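PDB 3OG2: beta-galactosidase from Trichoderma reesei, which probably hydrolyses terminal non-reducing beta-D-galactose residues from beta-D-galactosides, as a member of glycoside hydrolase family 35. Local coordinates for residues A[21-24]-A[25-28]; A[150-153]-A[154-158]; A[261-264]-A[265-269]; A[634-637]-A[638-642]. All coordinates share one frame; numbering follows the deposited sequence. Where two conformers were deposited one is given.

Interaction 1. Residues A[21-24]-A[25-28]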
# COMPACT_ATOMS: atom_id res chain seq x y z
N PRO A 21 -16.82 24.53 8.64
CA PRO A 21 -15.35 24.65 8.49
C PRO A 21 -14.79 25.58 9.57
O PRO A 21 -15.47 26.56 9.98
CB PRO A 21 -15.22 25.23 7.08
CG PRO A 21 -16.46 26.05 6.90
CD PRO A 21 -17.55 25.24 7.56
N LEU A 22 -13.57 25.29 9.96
CA LEU A 22 -12.86 26.14 10.94
C LEU A 22 -11.92 27.13 10.26
O LEU A 22 -11.25 27.93 10.95
CB LEU A 22 -12.09 25.25 11.90
CG LEU A 22 -12.99 24.34 12.71
CD1 LEU A 22 -12.14 23.48 13.67
CD2 LEU A 22 -14.02 25.13 13.52
N GLN A 23 -11.83 27.05 8.95
CA GLN A 23 -10.92 27.80 8.10
C GLN A 23 -11.55 27.88 6.73
O GLN A 23 -12.44 27.08 6.45
CB GLN A 23 -9.49 27.20 8.08
CG GLN A 23 -9.46 25.65 8.05
CD GLN A 23 -9.96 25.09 6.73
OE1 GLN A 23 -9.51 25.59 5.69
NE2 GLN A 23 -10.88 24.12 6.71
N ASN A 24 -11.00 28.71 5.84
CA ASN A 24 -11.70 28.76 4.55
C ASN A 24 -10.81 28.29 3.40
O ASN A 24 -11.13 28.52 2.24
CB ASN A 24 -12.26 30.15 4.27
CG ASN A 24 -11.15 31.10 3.99
OD1 ASN A 24 -10.04 30.94 4.45
ND2 ASN A 24 -11.46 32.13 3.19
N ILE A 25 -9.73 27.58 3.69
CA ILE A 25 -8.88 27.00 2.63
C ILE A 25 -9.50 25.72 2.10
O ILE A 25 -9.57 25.51 0.89
CB ILE A 25 -7.48 26.84 3.24
CG1 ILE A 25 -7.04 28.14 3.97
CG2 ILE A 25 -6.42 26.43 2.25
CD1 ILE A 25 -7.00 29.34 3.04
N VAL A 26 -9.94 24.85 3.00
CA VAL A 26 -10.56 23.57 2.62
C VAL A 26 -11.99 23.58 3.12
O VAL A 26 -12.21 23.56 4.33
CB VAL A 26 -9.80 22.34 3.17
CG1 VAL A 26 -10.41 21.04 2.64
CG2 VAL A 26 -8.31 22.37 2.78
N THR A 27 -12.94 23.64 2.17
CA THR A 27 -14.33 23.70 2.53
C THR A 27 -15.08 22.66 1.72
O THR A 27 -14.46 21.90 0.94
CB THR A 27 -14.90 25.13 2.36
OG1 THR A 27 -14.78 25.55 0.98
CG2 THR A 27 -14.21 26.15 3.25
N TRP A 28 -16.40 22.57 1.86
CA TRP A 28 -17.12 21.49 1.17
C TRP A 28 -18.58 21.93 1.02
O TRP A 28 -19.06 22.76 1.79
CB TRP A 28 -17.03 20.12 1.91
CG TRP A 28 -17.75 20.19 3.24
CD1 TRP A 28 -19.08 19.92 3.48
CD2 TRP A 28 -17.16 20.59 4.49
NE1 TRP A 28 -19.38 20.14 4.78
CE2 TRP A 28 -18.23 20.54 5.42
CE3 TRP A 28 -15.88 20.99 4.93
CZ2 TRP A 28 -18.04 20.85 6.75
CZ3 TRP A 28 -15.75 21.31 6.26
CH2 TRP A 28 -16.81 21.25 7.17
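Gln23 folds its carboxamide back over the backbone of Val26 and binds it at both ends. OE1 of Gln23 accepts the amide N of Val26 at 2.8 Å along an almost straight path, 173° at the hydrogen, and the donor meets a lone pair in the carbonyl plane. From the other end of the same amide, NE2 of Gln23 donates to Val26 O at 2.8 Å, again on a lone pair. A second, weak bond reaches OE1 from Ile25 N. The side chain gets there by two bends: CG sits between the backbone N and the carbonyl carbon (chi1 39°), and chi2 turns the amide back over the chain. Replacing Gln23 with an alanine would probably leave Val26 N and O without these side-chain partners and let the chain around this position move more freely against the strand. The loop runs straight into strand 26-28, an edge of the barrel-domain sheet that pairs antiparallel with strand 33-35; there Thr27 exchanges backbone bonds with Phe34. Further along, the proline ring of Pro21 lies against the six-membered part of the Trp28 indole, CB of Pro21 being 4.0 Å from CZ3 of Trp28. CG2 of Thr27 packs against the incoming chain, 3.8 Å from CA of Asn24 and 4.1 Å from CB of Pro21. The Trp28 side chain also touches Leu33, Asp233 and Thr272.

Interaction 2. Residues A[150-153]-A[154-158]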
# COMPACT_ATOMS: atom_id res chain seq x y z
N THR A 150 -3.45 6.90 25.12
CA THR A 150 -3.31 7.43 23.75
C THR A 150 -2.89 8.90 23.71
O THR A 150 -2.54 9.43 22.64
CB THR A 150 -4.61 7.31 22.94
OG1 THR A 150 -5.60 8.23 23.44
CG2 THR A 150 -5.17 5.91 22.91
N ASP A 151 -2.97 9.58 24.86
CA ASP A 151 -2.87 11.04 24.83
C ASP A 151 -1.51 11.52 24.34
O ASP A 151 -1.43 12.49 23.55
CB ASP A 151 -3.06 11.65 26.23
CG ASP A 151 -4.52 11.67 26.66
OD1 ASP A 151 -5.44 11.70 25.81
OD2 ASP A 151 -4.74 11.73 27.89
N ASN A 152 -0.42 10.95 24.81
CA ASN A 152 0.90 11.44 24.43
C ASN A 152 1.10 11.24 22.94
O ASN A 152 1.62 12.16 22.26
CB ASN A 152 1.96 10.66 25.25
CG ASN A 152 3.35 11.24 25.03
OD1 ASN A 152 3.58 12.44 25.07
ND2 ASN A 152 4.33 10.36 24.81
N TYR A 153 0.74 10.10 22.39
CA TYR A 153 0.92 9.86 20.96
C TYR A 153 0.09 10.85 20.18
O TYR A 153 0.60 11.47 19.23
CB TYR A 153 0.46 8.40 20.65
CG TYR A 153 0.32 8.20 19.16
CD1 TYR A 153 1.45 8.16 18.31
CD2 TYR A 153 -0.94 8.05 18.58
CE1 TYR A 153 1.27 7.98 16.91
CE2 TYR A 153 -1.11 7.88 17.24
CZ TYR A 153 -0.01 7.84 16.41
OH TYR A 153 -0.18 7.66 15.06
N VAL A 154 -1.18 11.04 20.52
CA VAL A 154 -1.98 11.94 19.66
C VAL A 154 -1.49 13.35 19.77
O VAL A 154 -1.39 14.08 18.76
CB VAL A 154 -3.50 11.82 19.94
CG1 VAL A 154 -4.24 12.75 19.00
CG2 VAL A 154 -3.92 10.34 19.77
N ALA A 155 -1.12 13.80 20.98
CA ALA A 155 -0.63 15.16 21.12
C ALA A 155 0.57 15.40 20.23
O ALA A 155 0.67 16.46 19.59
CB ALA A 155 -0.30 15.43 22.59
N HIS A 156 1.48 14.43 20.19
CA HIS A 156 2.68 14.60 19.38
C HIS A 156 2.38 14.48 17.90
O HIS A 156 2.79 15.33 17.09
CB HIS A 156 3.75 13.52 19.76
CG HIS A 156 4.47 13.92 20.99
ND1 HIS A 156 4.02 13.68 22.29
CD2 HIS A 156 5.67 14.55 21.10
CE1 HIS A 156 4.93 14.18 23.15
NE2 HIS A 156 5.94 14.71 22.44
N ILE A 157 1.69 13.39 17.48
CA ILE A 157 1.53 13.19 16.03
C ILE A 157 0.57 14.21 15.44
O ILE A 157 0.77 14.67 14.30
CB ILE A 157 1.12 11.73 15.72
CG1 ILE A 157 1.44 11.38 14.25
CG2 ILE A 157 -0.36 11.44 16.02
CD1 ILE A 157 2.92 11.31 13.93
N ALA A 158 -0.49 14.59 16.16
CA ALA A 158 -1.43 15.55 15.59
C ALA A 158 -0.79 16.90 15.56
O ALA A 158 -1.13 17.68 14.67
CB ALA A 158 -2.76 15.51 16.32
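Two successive turns of helix 144-163, in the TIM-barrel domain, meet here through i to i+4 pairs, chiefly Tyr153 with Ile157 and Asn152 with His156. The methyl CG2 of Ile157 rests over one face of the Tyr153 ring, offset toward its rim, in a CH-pi contact of 3.9 Å to the ring centroid. The two side chains run alongside each other and point the same way; with CG of Tyr153 anti to the backbone N (chi1 167°), the ring is carried forward along the helix to meet that methyl. At its far end Tyr153 OH hydrogen-bonds to Pro115 O, and its ring also stacks with Trp79, which together restrict how the phenol can shift or turn. On the neighbouring flank, His156 returns its imidazole to the preceding turn: ND1 donates to Asn152 O at 2.8 Å, with the acceptor lying in the ring plane. The same oxygen takes the helical bond from His156 N at 3.1 Å, and the two donors approach it from opposite faces of the carbonyl plane. The Asn152 carboxamide stands nearly perpendicular to the imidazole, its OD1 2.9 Å from CE1 of His156, while its ND2 is spoken for by Glu83 OE2. Phe89 stacks on the imidazole. Because ND1 of His156 serves as the donor to Asn152 O, it carries a proton, and a main-chain carbonyl already used by the helix is gripped twice by one residue.

Interaction 3. Residues A[261-264]-A[265-269]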
# COMPACT_ATOMS: atom_id res chain seq x y z
N TRP A 261 -24.98 2.76 -3.02
CA TRP A 261 -24.25 3.80 -2.30
C TRP A 261 -24.75 5.21 -2.58
O TRP A 261 -24.58 6.07 -1.68
CB TRP A 261 -22.76 3.60 -2.58
CG TRP A 261 -22.17 2.43 -1.86
CD1 TRP A 261 -22.71 1.68 -0.88
CD2 TRP A 261 -20.86 1.88 -2.10
NE1 TRP A 261 -21.84 0.68 -0.48
CE2 TRP A 261 -20.69 0.80 -1.22
CE3 TRP A 261 -19.83 2.24 -3.01
CZ2 TRP A 261 -19.52 0.02 -1.17
CZ3 TRP A 261 -18.68 1.47 -2.95
CH2 TRP A 261 -18.53 0.39 -2.06
N ARG A 262 -25.27 5.50 -3.77
CA ARG A 262 -25.81 6.86 -3.98
C ARG A 262 -26.95 7.09 -3.00
O ARG A 262 -27.04 8.11 -2.31
CB ARG A 262 -26.25 6.99 -5.44
CG ARG A 262 -27.09 8.23 -5.67
CD ARG A 262 -26.28 9.52 -5.45
NE ARG A 262 -27.19 10.65 -5.78
CZ ARG A 262 -27.06 11.92 -5.46
NH1 ARG A 262 -25.97 12.26 -4.75
NH2 ARG A 262 -28.02 12.76 -5.85
N GLN A 263 -27.90 6.16 -2.93
CA GLN A 263 -29.04 6.32 -2.00
C GLN A 263 -28.58 6.26 -0.55
O GLN A 263 -29.09 7.05 0.27
CB GLN A 263 -30.09 5.22 -2.22
CG GLN A 263 -31.36 5.56 -1.41
CD GLN A 263 -31.97 6.92 -1.80
OE1 GLN A 263 -32.22 7.17 -2.99
NE2 GLN A 263 -32.26 7.80 -0.81
N ASP A 264 -27.64 5.39 -0.21
CA ASP A 264 -27.14 5.38 1.17
C ASP A 264 -26.55 6.75 1.50
O ASP A 264 -26.73 7.24 2.60
CB ASP A 264 -26.06 4.33 1.33
CG ASP A 264 -26.53 2.92 1.19
OD1 ASP A 264 -27.73 2.64 1.49
OD2 ASP A 264 -25.71 2.04 0.82
N HIS A 265 -25.85 7.37 0.55
CA HIS A 265 -25.22 8.67 0.80
C HIS A 265 -26.29 9.72 1.07
O HIS A 265 -26.23 10.53 2.01
CB HIS A 265 -24.39 9.05 -0.46
CG HIS A 265 -23.86 10.45 -0.22
ND1 HIS A 265 -22.99 10.71 0.82
CD2 HIS A 265 -24.13 11.63 -0.80
CE1 HIS A 265 -22.73 12.04 0.82
NE2 HIS A 265 -23.40 12.60 -0.15
N LEU A 266 -27.34 9.72 0.24
CA LEU A 266 -28.44 10.65 0.47
C LEU A 266 -29.14 10.39 1.78
O LEU A 266 -29.64 11.34 2.39
CB LEU A 266 -29.45 10.53 -0.66
CG LEU A 266 -28.89 11.06 -2.01
CD1 LEU A 266 -29.89 10.72 -3.12
CD2 LEU A 266 -28.51 12.53 -1.92
N ASN A 267 -29.20 9.14 2.23
CA ASN A 267 -29.88 8.84 3.49
C ASN A 267 -29.05 9.27 4.68
O ASN A 267 -29.55 9.67 5.75
CB ASN A 267 -30.11 7.34 3.58
CG ASN A 267 -31.14 6.82 2.64
OD1 ASN A 267 -31.95 7.60 2.10
ND2 ASN A 267 -31.13 5.51 2.40
N ILE A 268 -27.73 9.17 4.58
CA ILE A 268 -26.83 9.34 5.71
C ILE A 268 -26.29 10.77 5.80
O ILE A 268 -26.25 11.30 6.92
CB ILE A 268 -25.65 8.35 5.66
CG1 ILE A 268 -26.15 6.91 5.81
CG2 ILE A 268 -24.53 8.67 6.66
CD1 ILE A 268 -25.13 5.84 5.42
N SER A 269 -25.75 11.34 4.72
CA SER A 269 -25.04 12.62 4.88
C SER A 269 -25.17 13.42 3.58
O SER A 269 -24.18 13.65 2.87
CB SER A 269 -23.54 12.38 5.19
OG SER A 269 -22.99 13.62 5.66
O HOH W 1 -29.20 3.69 3.60
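Gln263 and Asn267, one turn apart on helix 261-268, join their side-chain amides: NE2 of Gln263 donates to OD1 of Asn267 at 2.9 Å. The bond is fairly straight, and its acceptor lies in the amide plane of Gln263, yet the donor stands 44° out of the carbonyl plane of Asn267, so it misses the lone pairs. A bend at chi2 (59°) turns the Gln263 chain down the helix to make this reach. The other half of the Asn267 amide is occupied as well, since ND2 donates to a water at 2.9 Å. That water passes a hydrogen on to OD1 of Asp264 at 2.8 Å, bridging the two side chains, and the remaining carboxylate oxygen, OD2, is taken by the hydroxyl of Thr260 just ahead of the helix. Main-chain acceptors follow the helical pattern: the oxygens of Trp261, Arg262, Gln263 and Asp264 receive the amides of His265, Leu266, Asn267 and Ile268. After that, Ser269 N closes on His265 O at 2.9 Å as the chain leaves helical geometry. His265 NE2 makes a weak bond to Thr272 O, and Ser269 OG bonds Thr272 OG1. On the next flank CD1 of Leu266 sits 3.8 Å from NE of Arg262 and covers one face of its flat guanidinium. The helix links strand 236-239 to strand 275-280 as a beta-alpha-beta unit of the barrel; Trp261 packs on Leu276 and Phe279 of strand 275-280 and meets His237 edge-to-face, while Arg262 reaches across to Thr379 and Pro380 of strand 379-380.

Interaction 4. Residues A[634-637]-A[638-642]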
# COMPACT_ATOMS: atom_id res chain seq x y z
N SER A 634 11.92 16.27 -34.30
CA SER A 634 11.23 16.48 -35.54
C SER A 634 9.96 17.26 -35.21
O SER A 634 9.35 17.04 -34.15
CB SER A 634 10.78 15.17 -36.21
OG SER A 634 11.87 14.29 -36.46
N VAL A 635 9.53 18.17 -36.06
CA VAL A 635 8.29 18.91 -35.85
C VAL A 635 7.23 18.46 -36.84
O VAL A 635 7.45 18.47 -38.04
CB VAL A 635 8.52 20.43 -36.02
CG1 VAL A 635 7.24 21.22 -35.73
CG2 VAL A 635 9.68 20.88 -35.15
N SER A 636 6.04 18.11 -36.34
CA SER A 636 4.96 17.66 -37.18
C SER A 636 4.21 18.86 -37.72
O SER A 636 4.41 19.97 -37.24
CB SER A 636 4.02 16.73 -36.41
OG SER A 636 3.12 17.50 -35.62
N GLU A 637 3.35 18.67 -38.71
CA GLU A 637 2.60 19.78 -39.30
C GLU A 637 1.65 20.41 -38.29
O GLU A 637 1.21 21.53 -38.56
CB GLU A 637 1.79 19.31 -40.52
CG GLU A 637 0.76 18.24 -40.24
CD GLU A 637 0.06 17.69 -41.47
OE1 GLU A 637 -0.68 18.47 -42.14
OE2 GLU A 637 0.28 16.47 -41.74
N LEU A 638 1.33 19.73 -37.21
CA LEU A 638 0.49 20.24 -36.12
C LEU A 638 1.33 20.90 -35.05
O LEU A 638 0.81 21.38 -34.02
CB LEU A 638 -0.32 19.07 -35.52
CG LEU A 638 -1.35 18.44 -36.49
CD1 LEU A 638 -2.07 17.31 -35.80
CD2 LEU A 638 -2.27 19.52 -36.97
N GLY A 639 2.65 20.90 -35.18
CA GLY A 639 3.53 21.58 -34.20
C GLY A 639 3.86 20.66 -33.04
O GLY A 639 4.33 21.16 -32.00
N ASP A 640 3.64 19.34 -33.14
CA ASP A 640 4.08 18.44 -32.06
C ASP A 640 5.56 18.13 -32.28
O ASP A 640 6.06 18.19 -33.41
CB ASP A 640 3.25 17.17 -32.08
CG ASP A 640 1.78 17.45 -31.91
OD1 ASP A 640 1.44 18.42 -31.20
OD2 ASP A 640 0.91 16.72 -32.39
N TRP A 641 6.25 17.81 -31.22
CA TRP A 641 7.66 17.48 -31.31
C TRP A 641 7.84 15.97 -31.18
O TRP A 641 7.28 15.38 -30.23
CB TRP A 641 8.44 18.17 -30.23
CG TRP A 641 8.55 19.65 -30.39
CD1 TRP A 641 8.04 20.44 -31.38
CD2 TRP A 641 9.24 20.50 -29.48
NE1 TRP A 641 8.39 21.74 -31.12
CE2 TRP A 641 9.12 21.83 -29.97
CE3 TRP A 641 9.94 20.26 -28.28
CZ2 TRP A 641 9.70 22.92 -29.30
CZ3 TRP A 641 10.51 21.37 -27.64
CH2 TRP A 641 10.38 22.65 -28.14
N ILE A 642 8.63 15.35 -32.05
CA ILE A 642 8.90 13.92 -31.91
C ILE A 642 10.41 13.77 -31.68
O ILE A 642 11.22 14.15 -32.54
CB ILE A 642 8.45 13.09 -33.10
CG1 ILE A 642 6.95 13.32 -33.35
CG2 ILE A 642 8.74 11.62 -32.86
CD1 ILE A 642 6.76 13.82 -34.76
O HOH W 2 1.49 15.71 -34.72
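Leu638 gives its amide N to the hydroxyl of Ser636, 3.3 Å from OG, while its side chain reaches out to Ile512, Val539 and Gln541. Gly639 follows, with its N bonded to Ser636 O at 2.9 Å; this closes the type I turn of residues 636 to 639, and the positive phi of 87° suits a residue without a side chain. Asp640 N is the second donor to Ser636 OG, at 3.1 Å. The hydroxyl can face both amides because it sits between the backbone N and carbonyl carbon of its own residue (chi1 81°). With Ser636 exchanged for an alanine, the amides of Leu638 and Asp640 would probably lose their shared acceptor. A water lies 2.6 Å from the same OG and donates to OD2 of Asp640, whose carboxylate also holds Tyr548 OH and a salt bridge to Lys480. The turn joins strands 629-635 and 641-643 into a beta hairpin, and Asp640 O accepts Ser636 N across it. Trp641, in a non-hydrogen-bonded pair with Val635, brings CD1 to 4.1 Å from the CG2 methyl of Val635, and its indole stacks with Tyr633. Ile642 then exchanges two 2.8 Å bonds with Ser634, N to O and O to N.

How the interactions relate
Interactions 1, 2 and 3 belong to the barrel part of the enzyme, whereas interaction 4 is a hairpin in a separate beta domain, its centre 45 to 56 Å from theirs. Interactions 1 and 3 are the nearest pair, about 8 Å between closest atoms, and Thr272 spans the gap: it touches Trp28 and also hydrogen-bonds Ser269, just past helix 261-268. Interactions 2 and 3, their centres 33 Å apart, each come near residues of the galactose site. Tyr153 comes within about 6 Å of Ile119, and Trp261 within about 9 Å of Glu278, both side chains measured at their nearest; interactions 1 and 4 lie away from that site.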